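PDB 5GY3: glucanase, which probably cleaves internal beta-1,4-glucosidic bonds in cellulose and related beta-glucans, as a glycoside hydrolase of family 8. Local coordinates for residues K239-M242 with Q243-P246; D289-D292 with Y293-S297; T172-T175 with D176-L180. One frame throughout, in Å; residues are numbered along the deposited sequence.

Contact 1. Residues K239-M242 with Q243-P246; sequences KAWM and QSYP
Trp241 O accepts two hydrogen bonds from one residue, Ser244, whose hydroxyl OG lies 2.7 Å from it and whose backbone N lies 3.1 Å from it. The two donors arrive differently. OG sits only 18° out of the carbonyl plane, whereas N stands above that plane. The first torsion of Ser244, which sets OG between the serine's own N and carbonyl carbon, turns the hydroxyl back along the chain to this oxygen. Ser244 N also makes a weak bond to Ala240 O at 3.3 Å, with an N-H...O angle of just 121°. The last well-formed i to i+4 bond before it runs from Gln243 N to Lys239 O (2.8 Å), and the next residue again reaches back three positions, Tyr245 N to Met242 O. This change from four-residue to three-residue spacing marks the C-terminal end of helix 236-243, where the chain leaves for a loop. Past that end the Tyr245 ring swings back over Trp241 as an offset edge-to-face pair, with centroids 5.3 Å apart and planes at 69°. Tyr245 CE2 does the touching, 3.5 Å from Trp241 NE1 and over one indole face toward its rim. One water joins the polar ends of the pair, accepting from Trp241 NE1 at 3.0 Å and hydrogen-bonding Tyr245 OH. Tyr245 also packs on Thr250 and Pro251 of the following loop and on Val261, beyond strand 254-255, and Met242 meets Thr277 of helix 268-278.

Contact 2. Residues D289-D292 with Y293-S297; sequences DKDD and YYSAS
Asp291 and Asp292 turn their carboxylates onto the same residue, Ser295, in two different ways. Asp291 offers OD1 to the serine hydroxyl, and the 2.6 Å bond from Ser295 OG meets it from above the carboxylate plane, 51° out of it. Asp292 uses its own OD1 for the serine backbone: Ser295 N lies 2.8 Å from Asp292 OD1, nearly in line with the C-O bond, at an N-H...O angle of 162°. Rotation about chi1 (57°) tucks Asp292 CG between its backbone N and carbonyl carbon, folding the carboxylate over the first turn. Ser295 differs: its OG is anti to N and reaches out to Asp291. The Ser295 N bond makes Asp292, the residue just before helix 293-307, its N-cap, and the backbone O of Asp292 opens the i to i+4 series by accepting from Ala296 N at 2.9 Å. Beside this, Asp291 CB packs against Ala296 CB at 4.2 Å. The next carbonyl, Tyr293 O, takes both Ser297 N and Ser297 OG, from opposite faces of its plane, the hydroxyl at 2.7 Å. Tyr293 itself points away from the cap; its OH bonds Glu30, and its side chain lies about 9 Å from that of Asp87, the predicted nucleophile. Ser295 OG additionally pairs with Gly269 N, and Asp291 OD2 forms a salt bridge with Lys299. Two negative carboxylates at the N-terminal end of a helix would be expected to interact favourably with its dipole, and that of Asp291 is probably stabilised further by Lys299.

Contact 3. Residues T172-T175 with D176-L180; sequences TLQT and DGQAL
Gln174 leaves the helix with CG anti to its N (chi1 170°) and then bends at chi2, whereas Gln178 sets CG beside its N and runs on extended. The two chains, one turn apart, thus lie side by side and point the same way. Gln178 NE2 comes within 3.0 Å of Gln174 OE1, but the N-H...O angle of 124° makes this a weak bond, and the amide planes stand 77° apart. Closer to the backbone, Gln178 NE2 also touches Gln174 CG at 3.4 Å. Thr172 and Asp176 form a second pair with the same spacing, again running alongside each other: Thr172 CG2 meets Asp176 OD2 at 3.6 Å. Beneath both pairs runs the regular alpha-helical bonding of helix 167-183, including Asp176 N to Thr172 O at 2.8 Å and Gln178 N to Gln174 O at 3.0 Å. The pairs look outward to different neighbours. Gln174 and Gln178 both rest on Phe155 of helix 155-164, while Asp176 turns to strand 130-133, where its OD1 forms a salt bridge with Arg130 and its OD2 accepts from Gln131 N. Between the buried Asp176 and the methyl of Thr172 there is only van der Waals contact; the carboxylate is paired by strand 130-133, and Arg130 would be expected to favour its ionised form.

How the contacts relate
From the N terminus the order is contact 3, contact 1, contact 2, each finished before the next begins, so none nests in or crosses another. All three are local and close no long loop: contact 3 spans turns within helix 167-183, contact 1 the end of helix 236-243, and contact 2 the start of helix 293-307. Helix 268-278 lies between the last two in sequence and is touched by both, through Thr277 and Leu278 in one case and Gly269 in the other, although their nearest atoms stay about 11 Å apart. Contact 3 faces strand 130-133 and helix 155-164 instead. Its centre is 31 Å from that of contact 2, on the opposite side of the chain's centre.

Contact 1. Residues K239-M242 with Q243-P246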
loop_
_atom_site.group_PDB
_atom_site.type_symbol
_atom_site.label_atom_id
_atom_site.label_comp_id
_atom_site.label_asym_id
_atom_site.label_seq_id
_atom_site.Cartn_x
_atom_site.Cartn_y
_atom_site.Cartn_z
ATOM N N LYS A 239 5.263 -12.567 12.420
ATOM C CA LYS A 239 4.782 -13.011 13.720
ATOM C C LYS A 239 5.944 -13.303 14.659
ATOM O O LYS A 239 5.916 -12.907 15.830
ATOM C CB LYS A 239 3.900 -14.246 13.545
ATOM C CG LYS A 239 2.587 -13.972 12.800
ATOM C CD LYS A 239 1.799 -15.268 12.580
ATOM C CE LYS A 239 0.362 -14.964 12.182
ATOM N NZ LYS A 239 -0.381 -16.188 11.770
ATOM N N ALA A 240 6.986 -13.973 14.153
ATOM C CA ALA A 240 8.129 -14.324 14.998
ATOM C C ALA A 240 8.831 -13.084 15.530
ATOM O O ALA A 240 9.191 -13.023 16.712
ATOM C CB ALA A 240 9.121 -15.198 14.226
ATOM N N TRP A 241 9.029 -12.079 14.676
ATOM C CA TRP A 241 9.720 -10.877 15.120
ATOM C C TRP A 241 8.878 -10.107 16.129
ATOM O O TRP A 241 9.377 -9.699 17.185
ATOM C CB TRP A 241 10.072 -9.998 13.917
ATOM C CG TRP A 241 10.878 -8.796 14.323
ATOM C CD1 TRP A 241 12.180 -8.789 14.733
ATOM C CD2 TRP A 241 10.436 -7.430 14.359
ATOM N NE1 TRP A 241 12.577 -7.501 15.024
ATOM C CE2 TRP A 241 11.526 -6.650 14.806
ATOM C CE3 TRP A 241 9.221 -6.795 14.070
ATOM C CZ2 TRP A 241 11.444 -5.258 14.956
ATOM C CZ3 TRP A 241 9.139 -5.405 14.222
ATOM C CH2 TRP A 241 10.244 -4.663 14.671
ATOM N N MET A 242 7.590 -9.914 15.834
ATOM C CA MET A 242 6.732 -9.183 16.759
ATOM C C MET A 242 6.547 -9.943 18.072
ATOM O O MET A 242 6.505 -9.332 19.147
ATOM C CB MET A 242 5.389 -8.898 16.096
ATOM C CG MET A 242 5.530 -7.975 14.888
ATOM S SD MET A 242 3.963 -7.787 14.025
ATOM C CE MET A 242 4.500 -6.843 12.594
ATOM N N GLN A 243 6.449 -11.272 18.010
ATOM C CA GLN A 243 6.314 -12.062 19.233
ATOM C C GLN A 243 7.543 -11.964 20.134
ATOM O O GLN A 243 7.455 -12.306 21.318
ATOM C CB GLN A 243 6.029 -13.531 18.882
ATOM C CG GLN A 243 4.571 -13.789 18.494
ATOM C CD GLN A 243 4.364 -15.135 17.794
ATOM O OE1 GLN A 243 5.310 -15.891 17.576
ATOM N NE2 GLN A 243 3.121 -15.423 17.424
ATOM N N SER A 244 8.684 -11.505 19.614
ATOM C CA SER A 244 9.882 -11.409 20.441
ATOM C C SER A 244 9.952 -10.114 21.249
ATOM O O SER A 244 10.939 -9.909 21.960
ATOM C CB SER A 244 11.141 -11.556 19.578
ATOM O OG SER A 244 11.402 -10.384 18.823
ATOM N N TYR A 245 8.947 -9.247 21.161
ATOM C CA TYR A 245 8.910 -7.989 21.893
ATOM C C TYR A 245 7.624 -7.866 22.691
ATOM O O TYR A 245 6.600 -8.438 22.312
ATOM C CB TYR A 245 9.019 -6.781 20.940
ATOM C CG TYR A 245 10.377 -6.637 20.313
ATOM C CD1 TYR A 245 11.427 -6.083 21.029
ATOM C CD2 TYR A 245 10.622 -7.069 19.006
ATOM C CE1 TYR A 245 12.672 -5.956 20.477
ATOM C CE2 TYR A 245 11.877 -6.942 18.444
ATOM C CZ TYR A 245 12.899 -6.381 19.187
ATOM O OH TYR A 245 14.162 -6.244 18.659
ATOM N N PRO A 246 7.643 -7.112 23.795
ATOM C CA PRO A 246 6.383 -6.748 24.453
ATOM C C PRO A 246 5.522 -5.924 23.505
ATOM O O PRO A 246 6.029 -5.115 22.728
ATOM C CB PRO A 246 6.830 -5.923 25.667
ATOM C CG PRO A 246 8.260 -6.290 25.887
ATOM C CD PRO A 246 8.824 -6.634 24.530
HETATM O O HOH W 1 15.130 -7.637 16.586
#

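Contact 2. Residues D289-D292 with Y293-S297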
loop_
_atom_site.group_PDB
_atom_site.type_symbol
_atom_site.label_atom_id
_atom_site.label_comp_id
_atom_site.label_asym_id
_atom_site.label_seq_id
_atom_site.Cartn_x
_atom_site.Cartn_y
_atom_site.Cartn_z
ATOM N N ASP A 289 -6.292 12.781 18.414
ATOM C CA ASP A 289 -5.498 13.915 17.939
ATOM C C ASP A 289 -4.023 13.569 17.815
ATOM O O ASP A 289 -3.300 14.219 17.052
ATOM C CB ASP A 289 -5.680 15.114 18.876
ATOM C CG ASP A 289 -7.104 15.638 18.867
ATOM O OD1 ASP A 289 -7.749 15.587 17.793
ATOM O OD2 ASP A 289 -7.579 16.107 19.925
ATOM N N LYS A 290 -3.565 12.552 18.534
ATOM C CA LYS A 290 -2.190 12.097 18.420
ATOM C C LYS A 290 -1.942 11.250 17.166
ATOM O O LYS A 290 -0.785 10.970 16.843
ATOM C CB LYS A 290 -1.820 11.335 19.704
ATOM C CG LYS A 290 -0.410 10.844 19.786
ATOM C CD LYS A 290 0.517 11.860 19.205
ATOM C CE LYS A 290 1.691 11.969 20.053
ATOM N NZ LYS A 290 2.514 10.761 20.015
ATOM N N ASP A 291 -2.969 10.864 16.416
ATOM C CA ASP A 291 -2.740 10.195 15.137
ATOM C C ASP A 291 -2.424 11.214 14.051
ATOM O O ASP A 291 -3.156 12.194 13.882
ATOM C CB ASP A 291 -3.953 9.371 14.715
ATOM C CG ASP A 291 -4.115 8.117 15.524
ATOM O OD1 ASP A 291 -3.108 7.439 15.844
ATOM O OD2 ASP A 291 -5.280 7.786 15.842
ATOM N N ASP A 292 -1.352 10.969 13.294
ATOM C CA ASP A 292 -1.131 11.713 12.065
ATOM C C ASP A 292 -1.895 11.027 10.931
ATOM O O ASP A 292 -2.602 10.041 11.155
ATOM C CB ASP A 292 0.368 11.862 11.768
ATOM C CG ASP A 292 1.123 10.525 11.660
ATOM O OD1 ASP A 292 0.522 9.430 11.698
ATOM O OD2 ASP A 292 2.363 10.587 11.519
ATOM N N TYR A 293 -1.766 11.553 9.700
ATOM C CA TYR A 293 -2.458 10.960 8.550
ATOM C C TYR A 293 -2.143 9.476 8.439
ATOM O O TYR A 293 -3.034 8.640 8.246
ATOM C CB TYR A 293 -2.071 11.659 7.231
ATOM C CG TYR A 293 -2.076 10.690 6.046
ATOM C CD1 TYR A 293 -3.266 10.337 5.396
ATOM C CD2 TYR A 293 -0.896 10.098 5.599
ATOM C CE1 TYR A 293 -3.266 9.419 4.333
ATOM C CE2 TYR A 293 -0.887 9.178 4.545
ATOM C CZ TYR A 293 -2.075 8.844 3.916
ATOM O OH TYR A 293 -2.049 7.932 2.875
ATOM N N TYR A 294 -0.860 9.146 8.560
ATOM C CA TYR A 294 -0.387 7.786 8.356
ATOM C C TYR A 294 -0.977 6.829 9.384
ATOM O O TYR A 294 -1.460 5.744 9.035
ATOM C CB TYR A 294 1.139 7.813 8.422
ATOM C CG TYR A 294 1.813 6.484 8.305
ATOM C CD1 TYR A 294 2.125 5.958 7.075
ATOM C CD2 TYR A 294 2.163 5.768 9.436
ATOM C CE1 TYR A 294 2.754 4.744 6.969
ATOM C CE2 TYR A 294 2.782 4.559 9.341
ATOM C CZ TYR A 294 3.073 4.045 8.100
ATOM O OH TYR A 294 3.701 2.820 8.015
ATOM N N SER A 295 -0.935 7.211 10.666
ATOM C CA SER A 295 -1.462 6.353 11.725
ATOM C C SER A 295 -2.970 6.206 11.601
ATOM O O SER A 295 -3.500 5.094 11.700
ATOM C CB SER A 295 -1.090 6.915 13.103
ATOM O OG SER A 295 -1.675 6.150 14.162
ATOM N N ALA A 296 -3.671 7.315 11.358
ATOM C CA ALA A 296 -5.124 7.264 11.202
ATOM C C ALA A 296 -5.529 6.348 10.054
ATOM O O ALA A 296 -6.514 5.607 10.158
ATOM C CB ALA A 296 -5.673 8.673 10.975
ATOM N N SER A 297 -4.781 6.387 8.951
ATOM C CA SER A 297 -5.093 5.535 7.808
ATOM C C SER A 297 -4.894 4.062 8.153
ATOM O O SER A 297 -5.764 3.227 7.887
ATOM C CB SER A 297 -4.222 5.928 6.610
ATOM O OG SER A 297 -4.383 7.294 6.265
#

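Contact 3. Residues T172-T175 with D176-L180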
loop_
_atom_site.group_PDB
_atom_site.type_symbol
_atom_site.label_atom_id
_atom_site.label_comp_id
_atom_site.label_asym_id
_atom_site.label_seq_id
_atom_site.Cartn_x
_atom_site.Cartn_y
_atom_site.Cartn_z
ATOM N N THR A 172 -0.699 -14.930 -12.072
ATOM C CA THR A 172 0.741 -15.147 -12.182
ATOM C C THR A 172 1.516 -14.104 -11.389
ATOM O O THR A 172 2.499 -14.431 -10.713
ATOM C CB THR A 172 1.154 -15.132 -13.651
ATOM O OG1 THR A 172 0.658 -16.316 -14.291
ATOM C CG2 THR A 172 2.687 -15.064 -13.795
ATOM N N LEU A 173 1.097 -12.839 -11.470
ATOM C CA LEU A 173 1.775 -11.796 -10.702
ATOM C C LEU A 173 1.684 -12.084 -9.211
ATOM O O LEU A 173 2.669 -11.937 -8.471
ATOM C CB LEU A 173 1.178 -10.418 -11.026
ATOM C CG LEU A 173 2.016 -9.220 -10.549
ATOM C CD1 LEU A 173 3.283 -9.047 -11.416
ATOM C CD2 LEU A 173 1.200 -7.930 -10.494
ATOM N N GLN A 174 0.515 -12.524 -8.753
ATOM C CA GLN A 174 0.376 -12.873 -7.342
ATOM C C GLN A 174 1.265 -14.052 -6.970
ATOM O O GLN A 174 1.945 -14.020 -5.937
ATOM C CB GLN A 174 -1.083 -13.166 -7.011
ATOM C CG GLN A 174 -1.240 -13.763 -5.637
ATOM C CD GLN A 174 -2.507 -13.335 -4.961
ATOM O OE1 GLN A 174 -2.536 -13.149 -3.738
ATOM N NE2 GLN A 174 -3.577 -13.181 -5.745
ATOM N N THR A 175 1.280 -15.102 -7.800
ATOM C CA THR A 175 2.147 -16.248 -7.548
ATOM C C THR A 175 3.608 -15.830 -7.473
ATOM O O THR A 175 4.344 -16.241 -6.568
ATOM C CB THR A 175 1.961 -17.284 -8.654
ATOM O OG1 THR A 175 0.651 -17.855 -8.555
ATOM C CG2 THR A 175 3.019 -18.371 -8.538
ATOM N N ASP A 176 4.046 -15.018 -8.436
ATOM C CA ASP A 176 5.441 -14.609 -8.487
ATOM C C ASP A 176 5.787 -13.666 -7.340
ATOM O O ASP A 176 6.914 -13.692 -6.827
ATOM C CB ASP A 176 5.727 -13.962 -9.842
ATOM C CG ASP A 176 5.857 -14.997 -10.977
ATOM O OD1 ASP A 176 5.968 -16.201 -10.668
ATOM O OD2 ASP A 176 5.868 -14.607 -12.172
ATOM N N GLY A 177 4.840 -12.812 -6.939
ATOM C CA GLY A 177 5.122 -11.857 -5.877
ATOM C C GLY A 177 5.205 -12.520 -4.515
ATOM O O GLY A 177 6.068 -12.181 -3.696
ATOM N N GLN A 178 4.326 -13.487 -4.260
ATOM C CA GLN A 178 4.473 -14.287 -3.052
ATOM C C GLN A 178 5.791 -15.058 -3.063
ATOM O O GLN A 178 6.495 -15.108 -2.052
ATOM C CB GLN A 178 3.281 -15.224 -2.904
ATOM C CG GLN A 178 1.984 -14.473 -2.680
ATOM C CD GLN A 178 0.835 -15.389 -2.338
ATOM O OE1 GLN A 178 1.034 -16.511 -1.881
ATOM N NE2 GLN A 178 -0.380 -14.912 -2.561
ATOM N N ALA A 179 6.161 -15.634 -4.211
ATOM C CA ALA A 179 7.410 -16.388 -4.268
ATOM C C ALA A 179 8.614 -15.485 -4.032
ATOM O O ALA A 179 9.536 -15.859 -3.298
ATOM C CB ALA A 179 7.545 -17.112 -5.608
ATOM N N LEU A 180 8.633 -14.296 -4.641
ATOM C CA LEU A 180 9.758 -13.388 -4.422
ATOM C C LEU A 180 9.825 -12.949 -2.964
ATOM O O LEU A 180 10.891 -12.993 -2.341
ATOM C CB LEU A 180 9.659 -12.178 -5.354
ATOM C CG LEU A 180 10.091 -12.421 -6.803
ATOM C CD1 LEU A 180 9.615 -11.271 -7.687
ATOM C CD2 LEU A 180 11.633 -12.625 -6.915
#